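Side-chain contacts in papillomavirus transcription factor E2 (Human papillomavirus type 18, PDB 1QQH), which probably regulates viral transcription as an activator, with this fragment of its N-terminal activation domain likely also taking part in contacts with partner proteins: residues Ala7-Met12 and Glu35-Glu40; Val72-Asp77 and Asp82-Cys87; Ser109-Tyr114 and Gly118-His123. The protein carries 1 engineered substitution. All coordinates share one frame; numbering follows the deposited sequence.

In the fold
Contacts 1 and 2 are buried, whereas contact 3, centred about 18 Å from the centre of the chain, is only partly so. Contact 1 joins helix 3-19 to the short helix 34-37 mainly through one indole and one leucine, with E9 at the indole's edge and no hydrogen bond between its segments. Contact 2 lies within the antiparallel sheet, where backbone bonds pair two neighbouring strands and aromatic side chains pack on both faces. Contact 3 reaches the same sheet at the far side of the chain's centre, where a cysteine of helix 107-111 rests against a tryptophan of strand 120-124. Backbone pairing thus dominates contact 2, while side-chain packing carries contacts 1 and 3, helix to helix and helix to strand.

Contact 1: Ala7-Met12 and Glu35-Glu40; sequences AIELQM and ELWNTE
L10 and W37 form an apolar CH-pi contact that joins the long helix 3-19 to the short helix 34-37 in the activation domain. No hydrogen bond passes between the segments, and the 176 Å² buried comes almost wholly from these two residues and the aliphatic part of E9. The side chain of W37 leaves its backbone toward helix 3-19, and with CG anti to the backbone N (chi1 173°) the indole reaches across to it, while L10 slides past in the opposite direction. L10 CD1 settles over one face of the indole, 3.4 Å above its plane and offset toward the rim. This methyl carbon is 3.8 Å from the centroid of the five-membered ring and 3.5 Å from W37 CD2, one of the two atoms shared by the five- and six-membered rings. L10 CB lies over the same face on its pyrrole side, 4.0 Å from W37 CD1. E9 meets the indole differently: its CG stands at the ring edge, 4.1 Å from W37 CZ2, and its carboxylate plane is turned 77° from that of the ring.

The short helix ends at W37, N38 being the first residue to leave helical geometry. T39 folds back there, its OG1 donating to E35 O at 2.7 Å and its N to L36 O at 2.9 Å, and K46 NZ also bonds to L36 O and T39 O. F45 and A13 meet the W37 side chain as well, whereas L10 packs additionally on Q11 of the second subunit.

Between these segments the attraction is therefore dispersion and CH-pi, with the L10 methyl set over the indole face and the carboxylate of E9 carried past the ring edge.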
loop_
_atom_site.group_PDB
_atom_site.type_symbol
_atom_site.label_atom_id
_atom_site.label_comp_id
_atom_site.label_asym_id
_atom_site.label_seq_id
_atom_site.Cartn_x
_atom_site.Cartn_y
_atom_site.Cartn_z
ATOM N N ALA A 7 -9.771 -10.353 1.412
ATOM C CA ALA A 7 -9.003 -9.326 2.113
ATOM C C ALA A 7 -7.869 -9.938 2.932
ATOM O O ALA A 7 -6.795 -9.349 3.060
ATOM C CB ALA A 7 -9.923 -8.516 3.022
ATOM N N ILE A 8 -8.115 -11.127 3.474
ATOM C CA ILE A 8 -7.133 -11.828 4.297
ATOM C C ILE A 8 -5.946 -12.330 3.475
ATOM O O ILE A 8 -4.789 -12.206 3.886
ATOM C CB ILE A 8 -7.773 -13.039 5.012
ATOM C CG1 ILE A 8 -9.126 -12.642 5.613
ATOM C CG2 ILE A 8 -6.844 -13.548 6.105
ATOM C CD1 ILE A 8 -9.053 -11.545 6.664
ATOM N N GLU A 9 -6.241 -12.905 2.315
ATOM C CA GLU A 9 -5.206 -13.425 1.431
ATOM C C GLU A 9 -4.315 -12.273 0.977
ATOM O O GLU A 9 -3.086 -12.357 1.021
ATOM C CB GLU A 9 -5.858 -14.104 0.223
ATOM C CG GLU A 9 -4.896 -14.844 -0.690
ATOM C CD GLU A 9 -5.617 -15.730 -1.696
ATOM O OE1 GLU A 9 -4.931 -16.436 -2.467
ATOM O OE2 GLU A 9 -6.871 -15.723 -1.716
ATOM N N LEU A 10 -4.954 -11.191 0.548
ATOM C CA LEU A 10 -4.244 -10.009 0.090
ATOM C C LEU A 10 -3.331 -9.469 1.187
ATOM O O LEU A 10 -2.174 -9.128 0.940
ATOM C CB LEU A 10 -5.249 -8.935 -0.335
ATOM C CG LEU A 10 -4.678 -7.584 -0.755
ATOM C CD1 LEU A 10 -3.687 -7.778 -1.880
ATOM C CD2 LEU A 10 -5.807 -6.654 -1.177
ATOM N N GLN A 11 -3.854 -9.401 2.406
ATOM C CA GLN A 11 -3.079 -8.895 3.528
ATOM C C GLN A 11 -1.821 -9.723 3.768
ATOM O O GLN A 11 -0.737 -9.177 3.966
ATOM C CB GLN A 11 -3.922 -8.887 4.792
ATOM C CG GLN A 11 -3.506 -7.797 5.742
ATOM C CD GLN A 11 -3.833 -6.429 5.189
ATOM O OE1 GLN A 11 -5.005 -6.089 5.007
ATOM N NE2 GLN A 11 -2.801 -5.637 4.908
ATOM N N MET A 12 -1.968 -11.043 3.767
ATOM C CA MET A 12 -0.818 -11.906 3.973
ATOM C C MET A 12 0.192 -11.697 2.853
ATOM O O MET A 12 1.397 -11.614 3.101
ATOM C CB MET A 12 -1.243 -13.372 4.041
ATOM C CG MET A 12 -1.936 -13.741 5.353
ATOM S SD MET A 12 -1.019 -13.148 6.827
ATOM C CE MET A 12 0.421 -14.282 6.826
ATOM N N GLU A 35 -9.183 -4.921 -5.919
ATOM C CA GLU A 35 -9.642 -5.004 -7.302
ATOM C C GLU A 35 -8.557 -5.533 -8.231
ATOM O O GLU A 35 -8.794 -6.444 -9.025
ATOM C CB GLU A 35 -10.111 -3.637 -7.803
ATOM C CG GLU A 35 -11.502 -3.230 -7.354
ATOM C CD GLU A 35 -12.578 -4.218 -7.787
ATOM O OE1 GLU A 35 -12.463 -4.811 -8.890
ATOM O OE2 GLU A 35 -13.551 -4.387 -7.022
ATOM N N LEU A 36 -7.367 -4.953 -8.127
ATOM C CA LEU A 36 -6.241 -5.362 -8.957
ATOM C C LEU A 36 -5.736 -6.742 -8.552
ATOM O O LEU A 36 -5.369 -7.551 -9.397
ATOM C CB LEU A 36 -5.111 -4.337 -8.842
ATOM C CG LEU A 36 -3.892 -4.611 -9.722
ATOM C CD1 LEU A 36 -4.332 -4.688 -11.178
ATOM C CD2 LEU A 36 -2.859 -3.505 -9.531
ATOM N N TRP A 37 -5.727 -6.999 -7.249
ATOM C CA TRP A 37 -5.287 -8.272 -6.709
ATOM C C TRP A 37 -6.089 -9.401 -7.344
ATOM O O TRP A 37 -5.539 -10.444 -7.686
ATOM C CB TRP A 37 -5.471 -8.271 -5.191
ATOM C CG TRP A 37 -5.200 -9.588 -4.517
ATOM C CD1 TRP A 37 -6.116 -10.403 -3.905
ATOM C CD2 TRP A 37 -3.935 -10.248 -4.397
ATOM N NE1 TRP A 37 -5.499 -11.528 -3.412
ATOM C CE2 TRP A 37 -4.160 -11.460 -3.701
ATOM C CE3 TRP A 37 -2.633 -9.937 -4.811
ATOM C CZ2 TRP A 37 -3.128 -12.360 -3.412
ATOM C CZ3 TRP A 37 -1.608 -10.831 -4.525
ATOM C CH2 TRP A 37 -1.865 -12.032 -3.829
ATOM N N ASN A 38 -7.387 -9.182 -7.520
ATOM C CA ASN A 38 -8.241 -10.199 -8.117
ATOM C C ASN A 38 -8.264 -10.178 -9.639
ATOM O O ASN A 38 -9.045 -10.892 -10.263
ATOM C CB ASN A 38 -9.668 -10.073 -7.582
ATOM C CG ASN A 38 -9.765 -10.444 -6.119
ATOM O OD1 ASN A 38 -9.373 -11.544 -5.726
ATOM N ND2 ASN A 38 -10.281 -9.527 -5.299
ATOM N N THR A 39 -7.414 -9.358 -10.237
ATOM C CA THR A 39 -7.348 -9.273 -11.685
ATOM C C THR A 39 -6.217 -10.179 -12.161
ATOM O O THR A 39 -5.223 -10.364 -11.461
ATOM C CB THR A 39 -7.067 -7.835 -12.144
ATOM O OG1 THR A 39 -8.047 -6.956 -11.582
ATOM C CG2 THR A 39 -7.114 -7.740 -13.654
ATOM N N GLU A 40 -6.381 -10.751 -13.347
ATOM C CA GLU A 40 -5.379 -11.638 -13.919
ATOM C C GLU A 40 -4.079 -10.917 -14.245
ATOM O O GLU A 40 -4.091 -9.801 -14.759
ATOM C CB GLU A 40 -5.928 -12.288 -15.190
ATOM C CG GLU A 40 -6.966 -13.358 -14.925
ATOM C CD GLU A 40 -6.360 -14.611 -14.330
ATOM O OE1 GLU A 40 -5.284 -14.515 -13.700
ATOM O OE2 GLU A 40 -6.969 -15.692 -14.484
#

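Contact 2: Val72-Asp77 and Asp82-Cys87; sequences VYYMTD and DKTATC
Four backbone hydrogen bonds pair V72 with T84 and Y74 with D82, both as antiparallel hydrogen-bonded pairs of the hairpin formed by strands 63-75 and 81-89. V72 N donates to T84 O at 2.6 Å and T84 N returns to V72 O at 2.9 Å. In the second pair D82 N reaches Y74 O at 2.8 Å, whereas Y74 N to D82 O is longer, 3.1 Å, and more bent, with 143° at the hydrogen.

Between them Y73 and K83 form the non-hydrogen-bonded pair, side by side and pointing the same way. The extended lysine runs over one face of the phenol ring, CG lying 4.2 Å from the Y73 ring centroid and CE 3.5 Å from Y73 OH. Both polar ends turn to E25, which bonds Y73 OH and forms a salt bridge with K83 NZ; S144 OG and the carbonyl O of T142 also hold K83 NZ.

V72, Y74, D82 and T84 occupy the other face. There Y74, whose CG is held between the backbone N and the carbonyl carbon (chi1 64°), sets one face of its ring against D82 CB, 3.9 Å from the centroid, and its OH bonds E98 N. T84 CG2 touches the edge of the same ring, 3.8 Å from Y74 CE2.

Backbone bonding sets the register, and the aliphatic length of K83 shields a buried tyrosine face while its ammonium, past the ring, is paired with E25, which probably offsets the cost of burying the charge.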
loop_
_atom_site.group_PDB
_atom_site.type_symbol
_atom_site.label_atom_id
_atom_site.label_comp_id
_atom_site.label_asym_id
_atom_site.label_seq_id
_atom_site.Cartn_x
_atom_site.Cartn_y
_atom_site.Cartn_z
ATOM N N VAL A 72 5.567 -8.411 -13.236
ATOM C CA VAL A 72 4.670 -9.327 -12.553
ATOM C C VAL A 72 5.393 -9.890 -11.342
ATOM O O VAL A 72 6.524 -10.381 -11.454
ATOM C CB VAL A 72 4.255 -10.487 -13.472
ATOM C CG1 VAL A 72 3.445 -11.514 -12.680
ATOM C CG2 VAL A 72 3.445 -9.950 -14.646
ATOM N N TYR A 73 4.745 -9.803 -10.186
ATOM C CA TYR A 73 5.316 -10.298 -8.941
ATOM C C TYR A 73 4.546 -11.520 -8.478
ATOM O O TYR A 73 3.381 -11.430 -8.088
ATOM C CB TYR A 73 5.271 -9.218 -7.852
ATOM C CG TYR A 73 5.988 -7.937 -8.220
ATOM C CD1 TYR A 73 5.538 -7.146 -9.270
ATOM C CD2 TYR A 73 7.134 -7.532 -7.537
ATOM C CE1 TYR A 73 6.210 -5.978 -9.638
ATOM C CE2 TYR A 73 7.815 -6.371 -7.895
ATOM C CZ TYR A 73 7.350 -5.598 -8.946
ATOM O OH TYR A 73 8.015 -4.455 -9.322
ATOM N N TYR A 74 5.205 -12.671 -8.533
ATOM C CA TYR A 74 4.584 -13.912 -8.110
ATOM C C TYR A 74 5.385 -14.468 -6.949
ATOM O O TYR A 74 6.531 -14.074 -6.727
ATOM C CB TYR A 74 4.559 -14.909 -9.270
ATOM C CG TYR A 74 5.923 -15.349 -9.747
ATOM C CD1 TYR A 74 6.523 -16.495 -9.226
ATOM C CD2 TYR A 74 6.606 -14.635 -10.739
ATOM C CE1 TYR A 74 7.765 -16.931 -9.681
ATOM C CE2 TYR A 74 7.858 -15.062 -11.204
ATOM C CZ TYR A 74 8.429 -16.214 -10.672
ATOM O OH TYR A 74 9.644 -16.672 -11.136
ATOM N N MET A 75 4.778 -15.379 -6.204
ATOM C CA MET A 75 5.450 -15.984 -5.068
ATOM C C MET A 75 5.771 -17.454 -5.362
ATOM O O MET A 75 4.910 -18.211 -5.808
ATOM C CB MET A 75 4.565 -15.863 -3.826
ATOM C CG MET A 75 5.208 -16.386 -2.550
ATOM S SD MET A 75 4.092 -16.292 -1.118
ATOM C CE MET A 75 4.851 -14.946 -0.175
ATOM N N THR A 76 7.022 -17.845 -5.131
ATOM C CA THR A 76 7.432 -19.224 -5.364
ATOM C C THR A 76 6.778 -20.123 -4.321
ATOM O O THR A 76 6.188 -19.643 -3.349
ATOM C CB THR A 76 8.964 -19.392 -5.256
ATOM O OG1 THR A 76 9.375 -19.215 -3.896
ATOM C CG2 THR A 76 9.672 -18.368 -6.124
ATOM N N ASP A 77 6.876 -21.429 -4.527
ATOM C CA ASP A 77 6.304 -22.386 -3.589
ATOM C C ASP A 77 6.914 -22.082 -2.220
ATOM O O ASP A 77 6.217 -22.034 -1.207
ATOM C CB ASP A 77 6.659 -23.805 -4.027
ATOM C CG ASP A 77 6.541 -23.992 -5.533
ATOM O OD1 ASP A 77 5.416 -23.865 -6.070
ATOM O OD2 ASP A 77 7.579 -24.260 -6.180
ATOM N N ASP A 82 9.241 -13.233 -6.552
ATOM C CA ASP A 82 10.093 -13.000 -7.710
ATOM C C ASP A 82 9.399 -11.987 -8.604
ATOM O O ASP A 82 8.184 -11.830 -8.552
ATOM C CB ASP A 82 10.348 -14.292 -8.488
ATOM C CG ASP A 82 11.306 -15.219 -7.773
ATOM O OD1 ASP A 82 12.342 -14.729 -7.261
ATOM O OD2 ASP A 82 11.031 -16.437 -7.729
ATOM N N LYS A 83 10.187 -11.307 -9.422
ATOM C CA LYS A 83 9.682 -10.283 -10.321
ATOM C C LYS A 83 10.082 -10.624 -11.759
ATOM O O LYS A 83 11.243 -10.937 -12.032
ATOM C CB LYS A 83 10.271 -8.934 -9.892
ATOM C CG LYS A 83 10.045 -7.774 -10.821
ATOM C CD LYS A 83 10.774 -6.552 -10.288
ATOM C CE LYS A 83 10.741 -5.399 -11.264
ATOM N NZ LYS A 83 11.460 -4.222 -10.713
ATOM N N THR A 84 9.116 -10.586 -12.668
ATOM C CA THR A 84 9.392 -10.892 -14.064
ATOM C C THR A 84 8.502 -10.095 -15.010
ATOM O O THR A 84 7.579 -9.398 -14.587
ATOM C CB THR A 84 9.218 -12.396 -14.357
ATOM O OG1 THR A 84 9.672 -12.672 -15.687
ATOM C CG2 THR A 84 7.760 -12.807 -14.226
ATOM N N ALA A 85 8.790 -10.185 -16.298
ATOM C CA ALA A 85 8.016 -9.446 -17.287
ATOM C C ALA A 85 6.847 -10.243 -17.835
ATOM O O ALA A 85 6.787 -11.466 -17.707
ATOM C CB ALA A 85 8.916 -9.023 -18.442
ATOM N N THR A 86 5.908 -9.532 -18.440
ATOM C CA THR A 86 4.782 -10.199 -19.059
ATOM C C THR A 86 5.203 -10.389 -20.504
ATOM O O THR A 86 5.784 -9.490 -21.108
ATOM C CB THR A 86 3.504 -9.346 -19.025
ATOM O OG1 THR A 86 2.848 -9.522 -17.766
ATOM C CG2 THR A 86 2.562 -9.759 -20.146
ATOM N N CYS A 87 4.936 -11.565 -21.049
ATOM C CA CYS A 87 5.279 -11.833 -22.428
ATOM C C CYS A 87 4.025 -11.858 -23.273
ATOM O O CYS A 87 3.019 -12.464 -22.902
ATOM C CB CYS A 87 6.019 -13.157 -22.548
ATOM S SG CYS A 87 7.654 -13.105 -21.819
#

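Contact 3: Ser109-Tyr114 and Gly118-His123; sequences SECEKY and GTWEVH
C111 supplies the whole contact from the helix side, meeting G118, T119 and W120 where the chain returns from helix 107-111 into strand 120-124. With SG anti to the backbone N (chi1 -168°), the thiol reaches the turn that precedes the strand, lying 3.7 Å from G118 CA and 3.5 Å from T119 O; the latter is a proximity and not a hydrogen bond. The same sulfur stands 5.2 Å from the centroid of the six-membered ring of W120, 69° off the ring normal, an oblique sulfur-aromatic contact.

Apolar packing completes the join across the segments. C111 CB touches W120 CE3 at 3.7 Å, again obliquely, so that the cysteine leans on the benzo part of the indole. Within the strand, V122 CG2 lies at the indole's edge, in its plane. Outside the two segments F56 packs on both C111 and W120, and H90 stacks on the indole while its carbonyl O accepts from W120 NE1.

No hydrogen bond joins the two segments. H123 and E121 bond to each other within the strand: H123 NE2 donates to E121 OE1 at 2.8 Å, approaching the anti side of the carboxylate but 31° out of its plane, and these two residues alternate with V122 along the strand. On the helix side K113 NZ and E110 OE1 make only a long ion pair.

The end of the helix and the turn leading into the strand are thus joined by soft, weakly directional contacts of a buried thiol. W120 NE1 is satisfied by H90 O, and the cysteine meets the benzo carbons, G118 CA and T119 O without a hydrogen bond between the segments.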
loop_
_atom_site.group_PDB
_atom_site.type_symbol
_atom_site.label_atom_id
_atom_site.label_comp_id
_atom_site.label_asym_id
_atom_site.label_seq_id
_atom_site.Cartn_x
_atom_site.Cartn_y
_atom_site.Cartn_z
ATOM N N SER A 109 -8.917 -19.039 -26.777
ATOM C CA SER A 109 -10.181 -19.142 -26.075
ATOM C C SER A 109 -10.914 -17.819 -26.239
ATOM O O SER A 109 -12.140 -17.764 -26.269
ATOM C CB SER A 109 -9.943 -19.431 -24.591
ATOM O OG SER A 109 -9.888 -18.230 -23.842
ATOM N N GLU A 110 -10.145 -16.751 -26.358
ATOM C CA GLU A 110 -10.702 -15.420 -26.516
ATOM C C GLU A 110 -11.319 -15.230 -27.898
ATOM O O GLU A 110 -12.271 -14.465 -28.063
ATOM C CB GLU A 110 -9.603 -14.394 -26.311
ATOM C CG GLU A 110 -10.090 -13.067 -25.866
ATOM C CD GLU A 110 -10.532 -13.050 -24.413
ATOM O OE1 GLU A 110 -10.266 -14.021 -23.674
ATOM O OE2 GLU A 110 -11.141 -12.045 -24.008
ATOM N N CYS A 111 -10.767 -15.918 -28.891
ATOM C CA CYS A 111 -11.269 -15.814 -30.255
ATOM C C CYS A 111 -12.577 -16.589 -30.365
ATOM O O CYS A 111 -13.434 -16.277 -31.194
ATOM C CB CYS A 111 -10.251 -16.380 -31.240
ATOM S SG CYS A 111 -10.618 -15.998 -32.975
ATOM N N GLU A 112 -12.722 -17.605 -29.521
ATOM C CA GLU A 112 -13.929 -18.410 -29.511
ATOM C C GLU A 112 -15.087 -17.559 -28.996
ATOM O O GLU A 112 -16.253 -17.896 -29.197
ATOM C CB GLU A 112 -13.727 -19.642 -28.627
ATOM C CG GLU A 112 -12.537 -20.480 -29.057
ATOM C CD GLU A 112 -12.307 -21.688 -28.175
ATOM O OE1 GLU A 112 -12.388 -21.558 -26.935
ATOM O OE2 GLU A 112 -12.031 -22.772 -28.727
ATOM N N LYS A 113 -14.759 -16.448 -28.345
ATOM C CA LYS A 113 -15.771 -15.544 -27.818
ATOM C C LYS A 113 -16.162 -14.510 -28.865
ATOM O O LYS A 113 -17.301 -14.047 -28.892
ATOM C CB LYS A 113 -15.254 -14.817 -26.581
ATOM C CG LYS A 113 -14.852 -15.710 -25.432
ATOM C CD LYS A 113 -14.457 -14.860 -24.238
ATOM C CE LYS A 113 -13.893 -15.698 -23.110
ATOM N NZ LYS A 113 -13.583 -14.848 -21.938
ATOM N N TYR A 114 -15.210 -14.132 -29.713
ATOM C CA TYR A 114 -15.467 -13.150 -30.762
ATOM C C TYR A 114 -14.572 -13.429 -31.954
ATOM O O TYR A 114 -13.369 -13.215 -31.882
ATOM C CB TYR A 114 -15.188 -11.731 -30.263
ATOM C CG TYR A 114 -15.011 -11.587 -28.769
ATOM C CD1 TYR A 114 -13.794 -11.869 -28.159
ATOM C CD2 TYR A 114 -16.059 -11.144 -27.965
ATOM C CE1 TYR A 114 -13.625 -11.708 -26.778
ATOM C CE2 TYR A 114 -15.903 -10.981 -26.588
ATOM C CZ TYR A 114 -14.687 -11.263 -26.001
ATOM O OH TYR A 114 -14.541 -11.097 -24.640
ATOM N N GLY A 118 -11.677 -17.925 -36.344
ATOM C CA GLY A 118 -10.688 -18.660 -35.574
ATOM C C GLY A 118 -9.296 -18.101 -35.811
ATOM O O GLY A 118 -8.288 -18.721 -35.472
ATOM N N THR A 119 -9.254 -16.917 -36.408
ATOM C CA THR A 119 -8.008 -16.226 -36.712
ATOM C C THR A 119 -7.972 -14.924 -35.926
ATOM O O THR A 119 -9.016 -14.347 -35.629
ATOM C CB THR A 119 -7.914 -15.911 -38.230
ATOM O OG1 THR A 119 -7.220 -16.972 -38.890
ATOM C CG2 THR A 119 -7.186 -14.599 -38.488
ATOM N N TRP A 120 -6.774 -14.472 -35.576
ATOM C CA TRP A 120 -6.632 -13.220 -34.851
ATOM C C TRP A 120 -5.232 -12.669 -35.046
ATOM O O TRP A 120 -4.298 -13.409 -35.354
ATOM C CB TRP A 120 -6.940 -13.415 -33.362
ATOM C CG TRP A 120 -5.922 -14.202 -32.608
ATOM C CD1 TRP A 120 -4.791 -13.720 -32.010
ATOM C CD2 TRP A 120 -5.938 -15.610 -32.362
ATOM N NE1 TRP A 120 -4.109 -14.740 -31.405
ATOM C CE2 TRP A 120 -4.787 -15.912 -31.605
ATOM C CE3 TRP A 120 -6.813 -16.649 -32.711
ATOM C CZ2 TRP A 120 -4.485 -17.207 -31.188
ATOM C CZ3 TRP A 120 -6.514 -17.935 -32.301
ATOM C CH2 TRP A 120 -5.357 -18.206 -31.544
ATOM N N GLU A 121 -5.103 -11.360 -34.872
ATOM C CA GLU A 121 -3.831 -10.677 -35.038
ATOM C C GLU A 121 -3.510 -9.923 -33.750
ATOM O O GLU A 121 -4.367 -9.232 -33.205
ATOM C CB GLU A 121 -3.949 -9.699 -36.204
ATOM C CG GLU A 121 -2.680 -9.482 -36.999
ATOM C CD GLU A 121 -2.910 -8.584 -38.205
ATOM O OE1 GLU A 121 -3.175 -7.372 -38.012
ATOM O OE2 GLU A 121 -2.839 -9.094 -39.343
ATOM N N VAL A 122 -2.281 -10.053 -33.268
ATOM C CA VAL A 122 -1.875 -9.383 -32.035
ATOM C C VAL A 122 -0.953 -8.193 -32.281
ATOM O O VAL A 122 0.056 -8.306 -32.984
ATOM C CB VAL A 122 -1.147 -10.359 -31.079
ATOM C CG1 VAL A 122 -0.871 -9.674 -29.763
ATOM C CG2 VAL A 122 -1.983 -11.610 -30.865
ATOM N N HIS A 123 -1.303 -7.053 -31.697
ATOM C CA HIS A 123 -0.502 -5.848 -31.828
ATOM C C HIS A 123 -0.065 -5.366 -30.451
ATOM O O HIS A 123 -0.873 -5.258 -29.531
ATOM C CB HIS A 123 -1.294 -4.734 -32.516
ATOM C CG HIS A 123 -1.608 -5.005 -33.955
ATOM N ND1 HIS A 123 -2.041 -4.021 -34.816
ATOM C CD2 HIS A 123 -1.561 -6.147 -34.680
ATOM C CE1 HIS A 123 -2.246 -4.544 -36.011
ATOM N NE2 HIS A 123 -1.961 -5.832 -35.956
#